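Local coordinates for flagellar basal body protein (PDB 5NPY) that probably builds the flagellar hook of Helicobacter pylori, the curved joint that links the basal body rod to the filament, at residues F87-Q92 and G126-D131; T191-S196 and A469-K474; N295-E300 and P307-I312. All coordinates share one frame; numbering follows the deposited sequence.

Contact 1 (F87-Q92 and G126-D131); sequences FHMAYQ and GNFARD
Phe87 and Arg130 meet at about a right angle: the guanidinium plane stands 90° from the ring plane, and the ring presents its edge. Arg130 NE sits in the plane of the ring, 3.3 Å from Phe87 CE2, and CE2 lies over one face of the guanidinium. This is not a cation-pi stack, because the ring turns its rim and not its face to the charge. The arginine methylenes share the contact, with Arg130 CD 3.5 Å from Phe87 CE2. A bend at chi3 (-142°) carries the guanidinium past the ring, and NH1 bonds Ile179 O beyond it. Phe87 CB also packs on Phe128 CB at 3.9 Å. The Phe128 ring takes the sulfur of Met89 at its edge, SD 5.3 Å from the ring centroid, a Met-aromatic contact; Met89 CG is 4.2 Å from Phe128 CD1. Phe97 stacks edge-to-face on the same Phe128 ring. The His88 ring tilts 38° from the amide plane of Asn127 and brings CD2 to 3.2 Å from Phe128 O, while its ND1 is bonded to Ser83 OG. Between the backbones, Met89 N donates to Gly126 O at 3.0 Å. A water links Phe87 N, from which it accepts, to Phe128 O, to which it donates. Asn127 is the centre of an inverse gamma turn, in which Phe128 N bonds Gly126 O weakly. Strand 87-93 also pairs antiparallel with strand 555-559, so an antiparallel sheet brings the two ends of the modelled chain together; the two segments of this contact lie within the region assigned to the D1 domain of the FlgE/F/G family.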
loop_
_atom_site.group_PDB
_atom_site.type_symbol
_atom_site.label_atom_id
_atom_site.label_comp_id
_atom_site.label_asym_id
_atom_site.label_seq_id
_atom_site.Cartn_x
_atom_site.Cartn_y
_atom_site.Cartn_z
ATOM N N PHE A 87 24.493 10.785 25.946
ATOM C CA PHE A 87 25.086 9.462 25.788
ATOM C C PHE A 87 25.609 8.895 27.106
ATOM O O PHE A 87 26.398 7.941 27.107
ATOM C CB PHE A 87 26.185 9.505 24.726
ATOM C CG PHE A 87 25.658 9.687 23.339
ATOM C CD1 PHE A 87 25.084 8.625 22.659
ATOM C CD2 PHE A 87 25.711 10.925 22.720
ATOM C CE1 PHE A 87 24.589 8.786 21.377
ATOM C CE2 PHE A 87 25.214 11.097 21.441
ATOM C CZ PHE A 87 24.650 10.024 20.765
ATOM N N HIS A 88 25.181 9.448 28.233
ATOM C CA HIS A 88 25.519 8.824 29.504
ATOM C C HIS A 88 24.707 7.550 29.671
ATOM O O HIS A 88 23.499 7.536 29.418
ATOM C CB HIS A 88 25.279 9.798 30.657
ATOM C CG HIS A 88 26.258 10.929 30.679
ATOM N ND1 HIS A 88 26.101 12.043 31.472
ATOM C CD2 HIS A 88 27.411 11.115 29.991
ATOM C CE1 HIS A 88 27.120 12.862 31.280
ATOM N NE2 HIS A 88 27.928 12.325 30.385
ATOM N N MET A 89 25.374 6.468 30.067
ATOM C CA MET A 89 24.707 5.181 30.190
ATOM C C MET A 89 25.454 4.320 31.194
ATOM O O MET A 89 26.596 4.610 31.563
ATOM C CB MET A 89 24.610 4.461 28.835
ATOM C CG MET A 89 25.963 4.235 28.147
ATOM S SD MET A 89 25.781 3.520 26.497
ATOM C CE MET A 89 25.320 4.975 25.554
ATOM N N ALA A 90 24.789 3.254 31.637
ATOM C CA ALA A 90 25.347 2.334 32.617
ATOM C C ALA A 90 25.006 0.904 32.226
ATOM O O ALA A 90 23.891 0.622 31.779
ATOM C CB ALA A 90 24.832 2.628 34.033
ATOM N N TYR A 91 25.975 0.008 32.400
ATOM C CA TYR A 91 25.833 -1.401 32.065
ATOM C C TYR A 91 25.667 -2.207 33.346
ATOM O O TYR A 91 26.491 -2.100 34.261
ATOM C CB TYR A 91 27.051 -1.893 31.274
ATOM C CG TYR A 91 26.970 -3.343 30.828
ATOM C CD1 TYR A 91 27.908 -4.277 31.251
ATOM C CD2 TYR A 91 25.952 -3.780 29.982
ATOM C CE1 TYR A 91 27.840 -5.610 30.839
ATOM C CE2 TYR A 91 25.876 -5.110 29.569
ATOM C CZ TYR A 91 26.826 -6.016 30.002
ATOM O OH TYR A 91 26.759 -7.325 29.597
ATOM N N GLN A 92 24.599 -2.997 33.416
ATOM C CA GLN A 92 24.413 -3.979 34.477
ATOM C C GLN A 92 24.769 -5.363 33.957
ATOM O O GLN A 92 24.513 -5.679 32.796
ATOM C CB GLN A 92 22.974 -3.997 34.981
ATOM C CG GLN A 92 22.579 -2.868 35.891
ATOM C CD GLN A 92 21.215 -3.116 36.503
ATOM O OE1 GLN A 92 20.608 -2.221 37.087
ATOM N NE2 GLN A 92 20.723 -4.347 36.371
ATOM N N GLY A 126 30.491 4.796 31.653
ATOM C CA GLY A 126 29.588 5.077 30.549
ATOM C C GLY A 126 29.281 6.544 30.306
ATOM O O GLY A 126 28.321 6.866 29.603
ATOM N N ASN A 127 30.079 7.451 30.871
ATOM C CA ASN A 127 29.799 8.882 30.751
ATOM C C ASN A 127 30.358 9.387 29.417
ATOM O O ASN A 127 31.366 10.093 29.336
ATOM C CB ASN A 127 30.344 9.648 31.955
ATOM C CG ASN A 127 31.851 9.532 32.112
ATOM O OD1 ASN A 127 32.463 8.543 31.711
ATOM N ND2 ASN A 127 32.458 10.557 32.701
ATOM N N PHE A 128 29.659 9.007 28.348
ATOM C CA PHE A 128 30.074 9.312 26.987
ATOM C C PHE A 128 29.501 10.646 26.519
ATOM O O PHE A 128 28.437 11.089 26.963
ATOM C CB PHE A 128 29.638 8.199 26.031
ATOM C CG PHE A 128 30.186 6.848 26.383
ATOM C CD1 PHE A 128 29.387 5.724 26.310
ATOM C CD2 PHE A 128 31.501 6.699 26.784
ATOM C CE1 PHE A 128 29.887 4.480 26.630
ATOM C CE2 PHE A 128 32.008 5.460 27.109
ATOM C CZ PHE A 128 31.199 4.350 27.030
ATOM N N ALA A 129 30.221 11.283 25.604
ATOM C CA ALA A 129 29.803 12.560 25.048
ATOM C C ALA A 129 30.278 12.625 23.606
ATOM O O ALA A 129 31.080 11.801 23.162
ATOM C CB ALA A 129 30.349 13.730 25.871
ATOM N N ARG A 130 29.763 13.607 22.870
ATOM C CA ARG A 130 30.140 13.817 21.478
ATOM C C ARG A 130 31.230 14.876 21.393
ATOM O O ARG A 130 31.123 15.935 22.023
ATOM C CB ARG A 130 28.945 14.253 20.625
ATOM C CG ARG A 130 27.607 13.692 21.046
ATOM C CD ARG A 130 26.556 14.007 20.001
ATOM N NE ARG A 130 25.274 14.333 20.620
ATOM C CZ ARG A 130 24.134 14.463 19.950
ATOM N NH1 ARG A 130 24.119 14.272 18.637
ATOM N NH2 ARG A 130 23.011 14.768 20.592
ATOM N N ASP A 131 32.266 14.598 20.604
ATOM C CA ASP A 131 33.246 15.625 20.279
ATOM C C ASP A 131 32.645 16.552 19.214
ATOM O O ASP A 131 31.461 16.455 18.869
ATOM C CB ASP A 131 34.578 14.988 19.870
ATOM C CG ASP A 131 34.511 14.255 18.541
ATOM O OD1 ASP A 131 33.405 14.086 17.999
ATOM O OD2 ASP A 131 35.572 13.822 18.037
HETATM O O HOH W 1 26.549 12.976 26.687
#

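Contact 2 (T191-S196 and A469-K474); sequences TKVGIS and ASQDGK
Ala469 lays its CB against Ile195 CG2 at 4.0 Å, a small apolar contact in an antiparallel pairing of strands 192-198 and 465-471, the latter an outermost strand of a four-stranded mixed sheet. Val361 of the long strand 346-364 touches both side chains. At Ser470 the backbones are joined in both directions: Ser470 N donates to Gly194 O and Gly194 N to Ser470 O, each at 2.9 Å and nearly straight, making a hydrogen-bonded pair. Ser470 OG turns to another partner, the backbone N of Glu452. Gln471 returns to the face of Ala469 and forms a non-hydrogen-bonded pair with Val193. Their side chains lie alongside each other and point the same way, with Gln471 CG 3.7 Å from Val193 CG2. The glutamine is extended, CG anti to the backbone N (chi1 173°), which carries its amide past the valine to Ser190 OG and Asp362 O. Gln471 CA also approaches Lys192 O at 3.1 Å, a CA-H...O contact. Asp472 follows where the strand gives way to a loop, and its N reaches Lys192 O only through a weak bond. The carboxylate does more: with CG set between the backbone N and the carbonyl carbon (chi1 59°), it swings across to the start of the opposite strand. Both oxygens work there, which should limit its rotation; it receives one good and one weak backbone N-H and a hydroxyl. Asp472 OD2 accepts from Thr191 N at 2.9 Å through its syn lone pair and, weakly, from Lys192 N. OD1 also uses its syn lone pair, taking the hydroxyl of Thr191, whose OG1 lies 2.7 Å from Asp472 OD1.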
loop_
_atom_site.group_PDB
_atom_site.type_symbol
_atom_site.label_atom_id
_atom_site.label_comp_id
_atom_site.label_asym_id
_atom_site.label_seq_id
_atom_site.Cartn_x
_atom_site.Cartn_y
_atom_site.Cartn_z
ATOM N N THR A 191 9.175 5.372 -5.769
ATOM C CA THR A 191 9.223 4.652 -7.033
ATOM C C THR A 191 8.432 3.355 -7.018
ATOM O O THR A 191 8.446 2.632 -8.020
ATOM C CB THR A 191 10.669 4.341 -7.421
ATOM O OG1 THR A 191 11.229 3.429 -6.465
ATOM C CG2 THR A 191 11.492 5.635 -7.469
ATOM N N LYS A 192 7.725 3.054 -5.934
ATOM C CA LYS A 192 7.119 1.736 -5.783
ATOM C C LYS A 192 5.976 1.849 -4.790
ATOM O O LYS A 192 6.211 2.139 -3.620
ATOM C CB LYS A 192 8.172 0.721 -5.307
ATOM C CG LYS A 192 7.713 -0.728 -5.292
ATOM C CD LYS A 192 8.827 -1.673 -4.816
ATOM C CE LYS A 192 8.910 -1.763 -3.296
ATOM N NZ LYS A 192 10.093 -2.572 -2.878
ATOM N N VAL A 193 4.749 1.602 -5.237
ATOM C CA VAL A 193 3.576 1.699 -4.369
ATOM C C VAL A 193 2.733 0.437 -4.528
ATOM O O VAL A 193 2.348 0.078 -5.652
ATOM C CB VAL A 193 2.748 2.953 -4.684
ATOM C CG1 VAL A 193 1.486 3.013 -3.816
ATOM C CG2 VAL A 193 3.616 4.210 -4.525
ATOM N N GLY A 194 2.462 -0.235 -3.412
ATOM C CA GLY A 194 1.568 -1.385 -3.368
ATOM C C GLY A 194 0.460 -1.197 -2.340
ATOM O O GLY A 194 0.732 -1.023 -1.146
ATOM N N ILE A 195 -0.793 -1.197 -2.770
ATOM C CA ILE A 195 -1.901 -0.969 -1.843
ATOM C C ILE A 195 -2.699 -2.255 -1.676
ATOM O O ILE A 195 -2.820 -3.078 -2.592
ATOM C CB ILE A 195 -2.844 0.183 -2.265
ATOM C CG1 ILE A 195 -3.517 -0.123 -3.604
ATOM C CG2 ILE A 195 -2.096 1.518 -2.251
ATOM C CD1 ILE A 195 -4.627 0.843 -3.988
ATOM N N SER A 196 -3.211 -2.440 -0.473
ATOM C CA SER A 196 -4.223 -3.444 -0.194
ATOM C C SER A 196 -5.524 -2.689 0.030
ATOM O O SER A 196 -5.587 -1.805 0.888
ATOM C CB SER A 196 -3.851 -4.311 1.012
ATOM O OG SER A 196 -3.214 -3.589 2.064
ATOM N N ALA A 469 -1.088 0.990 2.589
ATOM C CA ALA A 469 -0.290 1.503 1.475
ATOM C C ALA A 469 1.186 1.363 1.825
ATOM O O ALA A 469 1.663 1.973 2.785
ATOM C CB ALA A 469 -0.627 2.961 1.149
ATOM N N SER A 470 1.888 0.540 1.064
ATOM C CA SER A 470 3.314 0.306 1.203
ATOM C C SER A 470 4.040 1.020 0.064
ATOM O O SER A 470 3.566 1.046 -1.077
ATOM C CB SER A 470 3.628 -1.197 1.185
ATOM O OG SER A 470 2.959 -1.893 2.235
ATOM N N GLN A 471 5.193 1.592 0.376
ATOM C CA GLN A 471 5.785 2.549 -0.539
ATOM C C GLN A 471 7.151 2.962 -0.015
ATOM O O GLN A 471 7.342 3.102 1.195
ATOM C CB GLN A 471 4.889 3.770 -0.688
ATOM C CG GLN A 471 5.495 4.847 -1.457
ATOM C CD GLN A 471 4.998 6.164 -1.055
ATOM O OE1 GLN A 471 5.379 7.140 -1.545
ATOM N NE2 GLN A 471 4.146 6.221 -0.153
ATOM N N ASP A 472 8.088 3.179 -0.928
ATOM C CA ASP A 472 9.447 3.448 -0.514
ATOM C C ASP A 472 9.734 4.929 -0.337
ATOM O O ASP A 472 10.809 5.271 0.158
ATOM C CB ASP A 472 10.433 2.815 -1.524
ATOM C CG ASP A 472 10.242 3.332 -2.948
ATOM O OD1 ASP A 472 11.182 3.183 -3.757
ATOM O OD2 ASP A 472 9.164 3.875 -3.264
ATOM N N GLY A 473 8.818 5.815 -0.717
ATOM C CA GLY A 473 9.097 7.244 -0.627
ATOM C C GLY A 473 8.937 7.758 0.795
ATOM O O GLY A 473 8.153 7.231 1.577
ATOM N N LYS A 474 9.711 8.801 1.130
ATOM C CA LYS A 474 9.793 9.347 2.493
ATOM C C LYS A 474 9.843 10.864 2.406
ATOM O O LYS A 474 10.468 11.411 1.491
ATOM C CB LYS A 474 11.029 8.864 3.279
ATOM C CG LYS A 474 11.271 7.363 3.299
ATOM C CD LYS A 474 10.641 6.686 4.489
ATOM C CE LYS A 474 10.385 5.209 4.202
ATOM N NZ LYS A 474 9.150 5.000 3.355
#

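Contact 3 (N295-E300 and P307-I312); sequences NLIKSE and PLLLEI
Ile297 CG1 lies between its backbone N and carbonyl carbon (chi1 57°), which leaves CG2 beside the N and directs it toward Glu311. The glutamate reaches back extended, CG anti to the backbone N, and the two side chains cross at about a right angle, with Glu311 OE1 3.4 Å from Ile297 CG2. The setting is a beta hairpin of strands 293-298 and 308-313, whose segments 295-298 and 308-312 run 140° apart, a clear twist. Asn295 stands beside Ile297 on this face; its amide plane is turned 72° from the Glu311 carboxylate. Leu309 continues the face, its CB 4.1 Å from Ile297 CG1, and packs its branched end on Ser299 CB.

On the other face, Leu296 CD1 lies between Leu308 CB and Leu310 CD2. Lys298 and Leu308 run side by side, Lys298 CG against Leu308 CD2 at 3.6 Å, while the lysine NZ is bonded to the carbonyls of Ala303, Lys304 and Gly217. Helices 209-212 and 221-226 pack on this leucine-rich face: Phe212 touches Leu296 and Leu308, Phe224 touches Leu296 and Leu310.

Paired backbone bonds hold the strands. Ile297 N to Leu309 O is 2.9 Å and almost perfectly straight, and Leu309 N to Ile297 O returns at 2.8 Å. A second pair joins Asn295 and Glu311. Toward the connecting loop, Pro307 cannot donate a backbone N-H, but its carbonyl still ties the strands together. The hydroxyl of Ser299 points at it, though the modelled distance is doubtfully short; the secure bond is from the serine backbone, with Ser299 N 3.0 Å from Pro307 O.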
loop_
_atom_site.group_PDB
_atom_site.type_symbol
_atom_site.label_atom_id
_atom_site.label_comp_id
_atom_site.label_asym_id
_atom_site.label_seq_id
_atom_site.Cartn_x
_atom_site.Cartn_y
_atom_site.Cartn_z
ATOM N N ASN A 295 -30.908 1.416 -26.232
ATOM C CA ASN A 295 -29.923 2.477 -26.410
ATOM C C ASN A 295 -29.514 3.093 -25.075
ATOM O O ASN A 295 -30.304 3.151 -24.127
ATOM C CB ASN A 295 -30.477 3.595 -27.313
ATOM C CG ASN A 295 -30.747 3.130 -28.743
ATOM O OD1 ASN A 295 -31.800 3.426 -29.310
ATOM N ND2 ASN A 295 -29.793 2.395 -29.326
ATOM N N LEU A 296 -28.268 3.568 -25.020
ATOM C CA LEU A 296 -27.809 4.479 -23.975
ATOM C C LEU A 296 -27.997 5.928 -24.434
ATOM O O LEU A 296 -27.484 6.316 -25.494
ATOM C CB LEU A 296 -26.343 4.216 -23.649
ATOM C CG LEU A 296 -25.776 5.042 -22.497
ATOM C CD1 LEU A 296 -26.395 4.595 -21.210
ATOM C CD2 LEU A 296 -24.268 4.919 -22.455
ATOM N N ILE A 297 -28.719 6.731 -23.636
ATOM C CA ILE A 297 -28.990 8.132 -23.960
ATOM C C ILE A 297 -28.691 9.036 -22.760
ATOM O O ILE A 297 -28.658 8.607 -21.605
ATOM C CB ILE A 297 -30.450 8.361 -24.429
ATOM C CG1 ILE A 297 -31.442 7.881 -23.368
ATOM C CG2 ILE A 297 -30.733 7.672 -25.747
ATOM C CD1 ILE A 297 -32.715 8.669 -23.326
ATOM N N LYS A 298 -28.489 10.316 -23.048
ATOM C CA LYS A 298 -28.353 11.312 -21.994
ATOM C C LYS A 298 -29.727 11.835 -21.623
ATOM O O LYS A 298 -30.556 12.103 -22.495
ATOM C CB LYS A 298 -27.470 12.476 -22.430
ATOM C CG LYS A 298 -26.046 12.135 -22.768
ATOM C CD LYS A 298 -25.353 13.412 -23.224
ATOM C CE LYS A 298 -23.850 13.284 -23.269
ATOM N NZ LYS A 298 -23.224 14.573 -23.716
ATOM N N SER A 299 -29.968 11.968 -20.319
ATOM C CA SER A 299 -31.243 12.473 -19.827
ATOM C C SER A 299 -31.459 13.938 -20.176
ATOM O O SER A 299 -32.598 14.415 -20.123
ATOM C CB SER A 299 -31.312 12.306 -18.314
ATOM O OG SER A 299 -30.223 12.981 -17.714
ATOM N N GLU A 300 -30.381 14.653 -20.493
ATOM C CA GLU A 300 -30.403 16.058 -20.902
ATOM C C GLU A 300 -29.303 16.164 -21.957
ATOM O O GLU A 300 -28.120 16.233 -21.615
ATOM C CB GLU A 300 -30.160 16.972 -19.708
ATOM C CG GLU A 300 -29.738 18.388 -20.036
ATOM C CD GLU A 300 -29.149 19.096 -18.822
ATOM O OE1 GLU A 300 -29.105 18.468 -17.741
ATOM O OE2 GLU A 300 -28.719 20.267 -18.950
ATOM N N PRO A 307 -26.889 12.727 -16.016
ATOM C CA PRO A 307 -27.292 11.343 -15.736
ATOM C C PRO A 307 -27.738 10.663 -17.018
ATOM O O PRO A 307 -28.349 11.280 -17.888
ATOM C CB PRO A 307 -28.451 11.497 -14.746
ATOM C CG PRO A 307 -28.223 12.843 -14.089
ATOM C CD PRO A 307 -27.554 13.705 -15.135
ATOM N N LEU A 308 -27.403 9.387 -17.144
ATOM C CA LEU A 308 -27.680 8.638 -18.354
ATOM C C LEU A 308 -28.845 7.685 -18.127
ATOM O O LEU A 308 -29.085 7.226 -17.006
ATOM C CB LEU A 308 -26.430 7.868 -18.822
ATOM C CG LEU A 308 -25.194 8.738 -19.079
ATOM C CD1 LEU A 308 -24.083 7.893 -19.613
ATOM C CD2 LEU A 308 -25.492 9.900 -20.040
ATOM N N LEU A 309 -29.571 7.398 -19.205
ATOM C CA LEU A 309 -30.709 6.497 -19.165
ATOM C C LEU A 309 -30.550 5.430 -20.228
ATOM O O LEU A 309 -29.821 5.607 -21.210
ATOM C CB LEU A 309 -32.047 7.220 -19.414
ATOM C CG LEU A 309 -32.252 8.583 -18.767
ATOM C CD1 LEU A 309 -33.483 9.230 -19.360
ATOM C CD2 LEU A 309 -32.417 8.402 -17.273
ATOM N N LEU A 310 -31.265 4.325 -20.018
ATOM C CA LEU A 310 -31.539 3.336 -21.048
ATOM C C LEU A 310 -32.863 3.669 -21.730
ATOM O O LEU A 310 -33.771 4.253 -21.127
ATOM C CB LEU A 310 -31.593 1.925 -20.455
ATOM C CG LEU A 310 -30.322 1.435 -19.761
ATOM C CD1 LEU A 310 -30.556 0.039 -19.188
ATOM C CD2 LEU A 310 -29.123 1.430 -20.706
ATOM N N GLU A 311 -32.973 3.282 -22.998
ATOM C CA GLU A 311 -34.120 3.672 -23.801
ATOM C C GLU A 311 -34.497 2.544 -24.745
ATOM O O GLU A 311 -33.654 2.060 -25.506
ATOM C CB GLU A 311 -33.799 4.944 -24.588
ATOM C CG GLU A 311 -34.767 5.257 -25.702
ATOM C CD GLU A 311 -34.201 6.261 -26.681
ATOM O OE1 GLU A 311 -33.162 5.951 -27.316
ATOM O OE2 GLU A 311 -34.782 7.363 -26.790
ATOM N N ILE A 312 -35.758 2.129 -24.699
ATOM C CA ILE A 312 -36.291 1.140 -25.627
ATOM C C ILE A 312 -37.017 1.902 -26.725
ATOM O O ILE A 312 -38.024 2.568 -26.472
ATOM C CB ILE A 312 -37.215 0.140 -24.927
ATOM C CG1 ILE A 312 -36.531 -0.411 -23.680
ATOM C CG2 ILE A 312 -37.569 -1.017 -25.871
ATOM C CD1 ILE A 312 -37.391 -1.389 -22.918
#

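In the fold
The three contacts are separate antiparallel strand pairings strung along an elongated chain, with none touching another. Contacts 1 and 3 lie on opposite sides of the chain's centre, their own centres about 77 Å apart, while contact 2 lies only about 5 Å from that centre. Contact 3 is a local hairpin at the surface, nested within the long loop that contact 2 closes; contacts 1 and 2, both partly buried, join more distant parts of the sequence. Their chemistry differs accordingly: contact 1 relies on aromatic, sulfur and arginine packing with sparse backbone bonding, contact 2 on one reciprocal backbone pair plus an aspartate carboxylate just beyond the strand end, and contact 3 on regular backbone bonds and leucines.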